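Local coordinates for protein demethylmenaquinone Methyltransferase (Thermus thermophilus, PDB 1J3L) that is named as a methyltransferase but belongs to the RraA family and has an alpha/beta fold, with three chains in its assembly, at residues R34-R39 / A56-F61; R80-G85 / R102-G107. All blocks are in the same frame, centred on the assembly; numbering follows the deposited sequence.

Contact 1: residues R34-R39 / A56-F61; sequences RVRTLR and AGQVLF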
ATOM      1  N   ARG A  34      11.260  -1.000  24.572  1.00 23.55           N
ATOM      2  CA  ARG A  34      10.411  -1.790  25.442  1.00 20.16           C
ATOM      3  C   ARG A  34       8.968  -1.439  25.084  1.00 29.35           C
ATOM      4  O   ARG A  34       8.599  -0.266  25.061  1.00 26.75           O
ATOM      5  CB  ARG A  34      10.694  -1.445  26.911  1.00 21.06           C
ATOM      6  CG  ARG A  34       9.977  -2.354  27.898  1.00 33.89           C
ATOM      7  CD  ARG A  34      10.251  -1.969  29.349  1.00 34.14           C
ATOM      8  NE  ARG A  34       9.680  -2.941  30.282  1.00 36.06           N
ATOM      9  CZ  ARG A  34      10.177  -4.158  30.504  1.00 40.10           C
ATOM     10  NH1 ARG A  34      11.262  -4.566  29.865  1.00 35.10           N
ATOM     11  NH2 ARG A  34       9.588  -4.972  31.367  1.00 36.53           N
ATOM     12  N   VAL A  35       8.164  -2.458  24.806  1.00 28.12           N
ATOM     13  CA  VAL A  35       6.770  -2.278  24.428  1.00 19.50           C
ATOM     14  C   VAL A  35       5.828  -1.878  25.558  1.00 27.79           C
ATOM     15  O   VAL A  35       5.905  -2.378  26.680  1.00 29.39           O
ATOM     16  CB  VAL A  35       6.195  -3.572  23.767  1.00 27.97           C
ATOM     17  CG1 VAL A  35       4.714  -3.420  23.510  1.00 19.69           C
ATOM     18  CG2 VAL A  35       6.919  -3.866  22.464  1.00 11.96           C
ATOM     19  N   ARG A  36       4.930  -0.966  25.218  1.00 29.41           N
ATOM     20  CA  ARG A  36       3.901  -0.458  26.110  1.00 34.02           C
ATOM     21  C   ARG A  36       2.657  -0.587  25.226  1.00 30.79           C
ATOM     22  O   ARG A  36       2.665  -0.135  24.085  1.00 38.28           O
ATOM     23  CB  ARG A  36       4.169   1.010  26.426  1.00 35.02           C
ATOM     24  CG  ARG A  36       3.468   1.508  27.658  1.00 38.22           C
ATOM     25  CD  ARG A  36       4.269   1.220  28.915  1.00 25.93           C
ATOM     26  NE  ARG A  36       3.471   1.505  30.102  1.00 46.84           N
ATOM     27  CZ  ARG A  36       2.973   2.700  30.407  1.00 44.47           C
ATOM     28  NH1 ARG A  36       3.191   3.740  29.615  1.00 60.43           N
ATOM     29  NH2 ARG A  36       2.245   2.850  31.504  1.00 54.31           N
ATOM     30  N   THR A  37       1.596  -1.199  25.730  1.00 21.26           N
ATOM     31  CA  THR A  37       0.403  -1.383  24.913  1.00 24.36           C
ATOM     32  C   THR A  37      -0.786  -0.539  25.325  1.00 31.33           C
ATOM     33  O   THR A  37      -0.829   0.036  26.417  1.00 35.08           O
ATOM     34  CB  THR A  37      -0.062  -2.848  24.914  1.00 25.54           C
ATOM     35  OG1 THR A  37      -0.533  -3.203  26.225  1.00 25.19           O
ATOM     36  CG2 THR A  37       1.089  -3.764  24.524  1.00 16.41           C
ATOM     37  N   LEU A  38      -1.765  -0.497  24.430  1.00 26.95           N
ATOM     38  CA  LEU A  38      -2.976   0.264  24.648  1.00 28.47           C
ATOM     39  C   LEU A  38      -4.034  -0.199  23.654  1.00 30.52           C
ATOM     40  O   LEU A  38      -3.745  -0.419  22.474  1.00 33.69           O
ATOM     41  CB  LEU A  38      -2.669   1.745  24.457  1.00 25.77           C
ATOM     42  CG  LEU A  38      -3.744   2.790  24.696  1.00 34.59           C
ATOM     43  CD1 LEU A  38      -4.311   2.641  26.095  1.00 51.00           C
ATOM     44  CD2 LEU A  38      -3.128   4.170  24.503  1.00 39.43           C
ATOM     45  N   ARG A  39      -5.252  -0.373  24.143  1.00 28.63           N
ATOM     46  CA  ARG A  39      -6.351  -0.791  23.292  1.00 28.90           C
ATOM     47  C   ARG A  39      -7.438   0.259  23.392  1.00 35.72           C
ATOM     48  O   ARG A  39      -7.881   0.606  24.485  1.00 36.67           O
ATOM     49  CB  ARG A  39      -6.902  -2.147  23.729  1.00 36.08           C
ATOM     50  CG  ARG A  39      -8.107  -2.588  22.913  1.00 56.98           C
ATOM     51  CD  ARG A  39      -8.621  -3.950  23.343  1.00 67.28           C
ATOM     52  NE  ARG A  39      -7.632  -5.001  23.119  1.00 65.73           N
ATOM     53  CZ  ARG A  39      -7.087  -5.734  24.084  1.00 67.77           C
ATOM     54  NH1 ARG A  39      -7.437  -5.535  25.351  1.00 65.01           N
ATOM     55  NH2 ARG A  39      -6.189  -6.666  23.784  1.00 55.36           N
ATOM     56  N   ALA A  56      11.226   6.899  27.820  1.00 19.70           N
ATOM     57  CA  ALA A  56      12.612   6.633  27.469  1.00 20.96           C
ATOM     58  C   ALA A  56      12.802   5.157  27.123  1.00 19.35           C
ATOM     59  O   ALA A  56      12.439   4.271  27.893  1.00 27.54           O
ATOM     60  CB  ALA A  56      13.497   7.013  28.619  1.00 19.33           C
ATOM     61  N   GLY A  57      13.365   4.903  25.950  1.00 21.61           N
ATOM     62  CA  GLY A  57      13.615   3.535  25.520  1.00 19.86           C
ATOM     63  C   GLY A  57      12.371   2.677  25.374  1.00 28.14           C
ATOM     64  O   GLY A  57      12.433   1.456  25.517  1.00 30.56           O
ATOM     65  N   GLN A  58      11.232   3.296  25.082  1.00 27.22           N
ATOM     66  CA  GLN A  58       9.997   2.530  24.943  1.00 26.04           C
ATOM     67  C   GLN A  58       9.263   2.749  23.630  1.00 22.64           C
ATOM     68  O   GLN A  58       9.450   3.749  22.949  1.00 26.21           O
ATOM     69  CB  GLN A  58       9.050   2.850  26.105  1.00 25.49           C
ATOM     70  CG  GLN A  58       9.650   2.570  27.479  1.00 32.97           C
ATOM     71  CD  GLN A  58       8.881   3.237  28.601  1.00 23.91           C
ATOM     72  OE1 GLN A  58       7.774   2.833  28.935  1.00 27.19           O
ATOM     73  NE2 GLN A  58       9.466   4.278  29.180  1.00 28.59           N
ATOM     74  N   VAL A  59       8.419   1.786  23.288  1.00 25.73           N
ATOM     75  CA  VAL A  59       7.619   1.856  22.086  1.00 28.04           C
ATOM     76  C   VAL A  59       6.158   1.638  22.466  1.00 28.30           C
ATOM     77  O   VAL A  59       5.822   0.636  23.096  1.00 33.96           O
ATOM     78  CB  VAL A  59       8.028   0.766  21.086  1.00 25.09           C
ATOM     79  CG1 VAL A  59       7.037   0.713  19.934  1.00 30.31           C
ATOM     80  CG2 VAL A  59       9.410   1.055  20.558  1.00 27.95           C
ATOM     81  N   LEU A  60       5.292   2.572  22.094  1.00 21.93           N
ATOM     82  CA  LEU A  60       3.883   2.417  22.405  1.00 19.02           C
ATOM     83  C   LEU A  60       3.188   1.785  21.202  1.00 18.06           C
ATOM     84  O   LEU A  60       3.290   2.268  20.076  1.00 22.03           O
ATOM     85  CB  LEU A  60       3.243   3.768  22.737  1.00 20.24           C
ATOM     86  CG  LEU A  60       1.772   3.700  23.169  1.00 22.11           C
ATOM     87  CD1 LEU A  60       1.690   3.061  24.551  1.00 21.28           C
ATOM     88  CD2 LEU A  60       1.143   5.101  23.180  1.00 23.55           C
ATOM     89  N   PHE A  61       2.507   0.679  21.453  1.00 23.61           N
ATOM     90  CA  PHE A  61       1.783  -0.036  20.417  1.00 33.80           C
ATOM     91  C   PHE A  61       0.305   0.223  20.693  1.00 28.02           C
ATOM     92  O   PHE A  61      -0.233  -0.228  21.704  1.00 32.29           O
ATOM     93  CB  PHE A  61       2.089  -1.536  20.498  1.00 32.47           C
ATOM     94  CG  PHE A  61       1.846  -2.278  19.216  1.00 21.18           C
ATOM     95  CD1 PHE A  61       0.595  -2.279  18.623  1.00 23.05           C
ATOM     96  CD2 PHE A  61       2.865  -2.988  18.612  1.00 22.37           C
ATOM     97  CE1 PHE A  61       0.369  -2.977  17.439  1.00 15.29           C
ATOM     98  CE2 PHE A  61       2.645  -3.690  17.428  1.00 20.23           C
ATOM     99  CZ  PHE A  61       1.397  -3.685  16.847  1.00 19.68           C
TER

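Contact 2: residues R80-G85 / R102-G107; sequences RAWEKG and REVPIG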
ATOM      1  N   ARG A  80       4.600  15.511  21.408  1.00 15.60           N
ATOM      2  CA  ARG A  80       4.603  15.249  22.839  1.00 26.10           C
ATOM      3  C   ARG A  80       5.379  13.956  23.134  1.00 34.24           C
ATOM      4  O   ARG A  80       6.247  13.932  24.008  1.00 28.35           O
ATOM      5  CB  ARG A  80       3.168  15.155  23.375  1.00 30.68           C
ATOM      6  CG  ARG A  80       3.076  15.398  24.865  1.00 46.14           C
ATOM      7  CD  ARG A  80       3.728  16.725  25.260  1.00 34.20           C
ATOM      8  NE  ARG A  80       3.999  16.740  26.692  1.00 35.48           N
ATOM      9  CZ  ARG A  80       5.024  17.368  27.257  1.00 36.55           C
ATOM     10  NH1 ARG A  80       5.885  18.047  26.514  1.00 24.77           N
ATOM     11  NH2 ARG A  80       5.204  17.289  28.567  1.00 43.56           N
ATOM     12  N   ALA A  81       5.080  12.898  22.379  1.00 23.28           N
ATOM     13  CA  ALA A  81       5.742  11.605  22.546  1.00 26.10           C
ATOM     14  C   ALA A  81       7.244  11.765  22.454  1.00 22.36           C
ATOM     15  O   ALA A  81       8.001  11.154  23.220  1.00 21.11           O
ATOM     16  CB  ALA A  81       5.257  10.619  21.481  1.00 23.25           C
ATOM     17  N   TRP A  82       7.671  12.600  21.514  1.00 22.20           N
ATOM     18  CA  TRP A  82       9.086  12.859  21.319  1.00 21.35           C
ATOM     19  C   TRP A  82       9.701  13.607  22.495  1.00 24.17           C
ATOM     20  O   TRP A  82      10.793  13.258  22.947  1.00 30.29           O
ATOM     21  CB  TRP A  82       9.304  13.657  20.040  1.00 22.66           C
ATOM     22  CG  TRP A  82      10.721  14.053  19.822  1.00 27.65           C
ATOM     23  CD1 TRP A  82      11.795  13.221  19.713  1.00 28.56           C
ATOM     24  CD2 TRP A  82      11.220  15.383  19.644  1.00 29.67           C
ATOM     25  NE1 TRP A  82      12.932  13.947  19.472  1.00 30.71           N
ATOM     26  CE2 TRP A  82      12.609  15.275  19.422  1.00 26.30           C
ATOM     27  CE3 TRP A  82      10.627  16.653  19.644  1.00 42.59           C
ATOM     28  CZ2 TRP A  82      13.420  16.389  19.203  1.00 37.00           C
ATOM     29  CZ3 TRP A  82      11.434  17.767  19.425  1.00 52.96           C
ATOM     30  CH2 TRP A  82      12.817  17.625  19.205  1.00 47.36           C
ATOM     31  N   GLU A  83       9.015  14.642  22.983  1.00 28.81           N
ATOM     32  CA  GLU A  83       9.514  15.426  24.117  1.00 28.96           C
ATOM     33  C   GLU A  83       9.624  14.536  25.359  1.00 23.72           C
ATOM     34  O   GLU A  83      10.464  14.763  26.216  1.00 21.95           O
ATOM     35  CB  GLU A  83       8.586  16.619  24.423  1.00 26.89           C
ATOM     36  CG  GLU A  83       8.355  17.570  23.243  1.00 32.91           C
ATOM     37  CD  GLU A  83       7.396  18.719  23.559  1.00 37.47           C
ATOM     38  OE1 GLU A  83       6.316  18.474  24.140  1.00 31.23           O
ATOM     39  OE2 GLU A  83       7.718  19.875  23.205  1.00 46.01           O
ATOM     40  N   LYS A  84       8.764  13.529  25.450  1.00 25.49           N
ATOM     41  CA  LYS A  84       8.772  12.617  26.585  1.00 21.76           C
ATOM     42  C   LYS A  84       9.754  11.456  26.406  1.00 29.87           C
ATOM     43  O   LYS A  84       9.836  10.566  27.253  1.00 25.61           O
ATOM     44  CB  LYS A  84       7.361  12.083  26.836  1.00 34.73           C
ATOM     45  CG  LYS A  84       6.476  13.038  27.628  1.00 37.64           C
ATOM     46  CD  LYS A  84       7.033  13.226  29.026  1.00 39.19           C
ATOM     47  CE  LYS A  84       6.224  14.207  29.836  1.00 41.43           C
ATOM     48  NZ  LYS A  84       6.757  14.271  31.215  1.00 40.14           N
ATOM     49  N   GLY A  85      10.479  11.464  25.289  1.00 23.45           N
ATOM     50  CA  GLY A  85      11.485  10.442  25.035  1.00 27.27           C
ATOM     51  C   GLY A  85      11.089   9.144  24.353  1.00 25.71           C
ATOM     52  O   GLY A  85      11.924   8.259  24.164  1.00 27.89           O
ATOM     53  N   ARG A 102       5.995  13.588   9.882  1.00 22.83           N
ATOM     54  CA  ARG A 102       7.251  13.349   9.171  1.00 21.66           C
ATOM     55  C   ARG A 102       8.434  14.127   9.741  1.00 21.32           C
ATOM     56  O   ARG A 102       9.580  13.702   9.628  1.00 16.64           O
ATOM     57  CB  ARG A 102       7.088  13.718   7.695  1.00 21.28           C
ATOM     58  CG  ARG A 102       8.267  13.344   6.826  1.00 29.01           C
ATOM     59  CD  ARG A 102       8.245  11.849   6.496  1.00 37.83           C
ATOM     60  NE  ARG A 102       9.423  11.434   5.741  1.00 39.21           N
ATOM     61  CZ  ARG A 102      10.658  11.430   6.235  1.00 54.59           C
ATOM     62  NH1 ARG A 102      10.875  11.814   7.489  1.00 51.11           N
ATOM     63  NH2 ARG A 102      11.678  11.050   5.474  1.00 40.77           N
ATOM     64  N   GLU A 103       8.139  15.264  10.354  1.00 10.25           N
ATOM     65  CA  GLU A 103       9.158  16.134  10.923  1.00 30.52           C
ATOM     66  C   GLU A 103       9.577  15.841  12.362  1.00 26.66           C
ATOM     67  O   GLU A 103      10.472  16.503  12.879  1.00 14.63           O
ATOM     68  CB  GLU A 103       8.682  17.588  10.810  1.00 21.58           C
ATOM     69  CG  GLU A 103       8.711  18.086   9.382  1.00 23.93           C
ATOM     70  CD  GLU A 103       8.074  19.444   9.211  1.00 27.07           C
ATOM     71  OE1 GLU A 103       8.375  20.360  10.006  1.00 31.26           O
ATOM     72  OE2 GLU A 103       7.278  19.593   8.264  1.00 32.09           O
ATOM     73  N   VAL A 104       8.931  14.869  13.003  1.00 22.75           N
ATOM     74  CA  VAL A 104       9.255  14.513  14.387  1.00 23.87           C
ATOM     75  C   VAL A 104      10.227  13.338  14.355  1.00 25.05           C
ATOM     76  O   VAL A 104       9.943  12.306  13.744  1.00 18.09           O
ATOM     77  CB  VAL A 104       7.984  14.116  15.175  1.00 23.42           C
ATOM     78  CG1 VAL A 104       8.329  13.872  16.645  1.00 20.96           C
ATOM     79  CG2 VAL A 104       6.929  15.207  15.041  1.00 17.36           C
ATOM     80  N   PRO A 105      11.389  13.480  15.013  1.00 29.87           N
ATOM     81  CA  PRO A 105      12.392  12.406  15.027  1.00 30.00           C
ATOM     82  C   PRO A 105      12.105  11.213  15.922  1.00 25.82           C
ATOM     83  O   PRO A 105      12.849  10.932  16.855  1.00 28.64           O
ATOM     84  CB  PRO A 105      13.684  13.140  15.406  1.00 23.33           C
ATOM     85  CG  PRO A 105      13.193  14.233  16.311  1.00 35.24           C
ATOM     86  CD  PRO A 105      11.909  14.710  15.644  1.00 32.17           C
ATOM     87  N   ILE A 106      11.008  10.525  15.622  1.00 21.68           N
ATOM     88  CA  ILE A 106      10.593   9.322  16.330  1.00 25.04           C
ATOM     89  C   ILE A 106       9.981   8.412  15.277  1.00 20.70           C
ATOM     90  O   ILE A 106       9.642   8.861  14.181  1.00 27.00           O
ATOM     91  CB  ILE A 106       9.500   9.578  17.401  1.00 24.72           C
ATOM     92  CG1 ILE A 106       8.238  10.141  16.740  1.00 25.34           C
ATOM     93  CG2 ILE A 106      10.033  10.492  18.483  1.00 33.28           C
ATOM     94  CD1 ILE A 106       7.071  10.273  17.687  1.00 30.48           C
ATOM     95  N   GLY A 107       9.857   7.136  15.609  1.00 20.99           N
ATOM     96  CA  GLY A 107       9.251   6.203  14.685  1.00 15.89           C
ATOM     97  C   GLY A 107       7.749   6.320  14.805  1.00 15.42           C
ATOM     98  O   GLY A 107       7.231   6.462  15.914  1.00 17.52           O
TER

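Contact 1: residues R34-R39 / A56-F61
Arg36 joins strand 31-39 to its neighbour through both backbone polar atoms: its N donates to Val59 O at 2.8 Å, and its O receives Phe61 N at 2.8 Å. Arg34 does the same one step earlier, with N to Gly57 O and O to Val59 N; at 2.7 Å the latter is the shortest of the set. Beyond Arg36 the ladder weakens, and Leu38 N reaches Phe61 O only in a weak, bent bond. This is the parallel pairing of a beta-alpha-beta unit, strand 31-39, helix 45-51 and strand 58-63, with the two segments twisted by 29°. The packed face carries Val35, Val59 and Phe61, where Val35 CG1 lies 4.4 Å from Phe61 CB and Leu143 of strand 142-146 meets all three side chains. On the helix-covered face Leu60 has CG anti to the backbone N (chi1 -176°), which turns the branch toward strand 31-39, and its CD1 lies 3.7 Å from Arg36 CB; Leu51 and Val50 of helix 45-51 lie against Leu60 and Arg36, respectively. Towards the start of the segments this same face loosens and opens to solvent. There Arg36 and Gln58 run side by side with guanidinium and amide planes 56° apart, Arg36 CD 3.9 Å from Gln58 OE1, while the guanidinium is held by Asp127 and Glu53. Gln58 NE2 turns back to Ala56 O at 3.2 Å and to Glu54 O, and the extended chain of Arg34 leads away from strand 58-63.

Contact 2: residues R80-G85 / R102-G107
Trp82 lays one face of its indole against Pro105, whose CG stands 3.0 Å above the ring plane, offset toward the rim, and 3.2 Å from Trp82 NE1. The neighbouring Pro105 CD sits over the five-membered ring, 4.0 Å from its centroid and 14° off the normal, a CH-pi contact. The indole reaches this position because CG is anti to the backbone N (chi1 176°), swinging the ring out from helix 75-83 to the loop. Val104 and Ile106 approach it obliquely: Val104 CG1 comes within 3.5 Å of Trp82 CB, and Ile106 CG2 lies 3.5 Å from Trp82 CD1. Three successive loop residues thus gather round one aromatic side chain. Pro105 is the centre of an inverse gamma turn, closed by Ile106 N bonding to Val104 O at 2.8 Å, which brings these two flanking residues close together. Ile106 also sends CD1 to Ala81 CB, one residue back on the helix, at 4.2 Å. No hydrogen bond crosses between the segments; the contact is made by van der Waals and CH-pi packing. Just past Trp82 the helix ends in a Schellman motif, with Gly85 at positive phi. The loop 102-107 follows helix 98-101 and leads into strand 107-110, and Val104 also packs on Ala78 and Arg79, so helix 75-83, from Ala78 to Trp82, lies against the segment that enters this strand.

Overall arrangement
From the N terminus, strand 31-39 runs into helix 45-51 and returns as strand 58-63, and contact 1 closes this first loop as neighbouring strands within the main sheet. The chain then passes through helix 75-83, strand 88-92 and helix 98-101 before contact 2 closes a second loop, setting helix 75-83 against the approach to strand 107-110. The two loops follow in series, neither nesting nor crossing. The centres of contacts 1 and 2 lie about 14 Å apart, and the two contacts do not touch. Strand 88-92, within the second loop, pairs with both 58-63 and 107-110, so the sheet itself connects the strand pair of contact 1 to the helix-loop packing of contact 2.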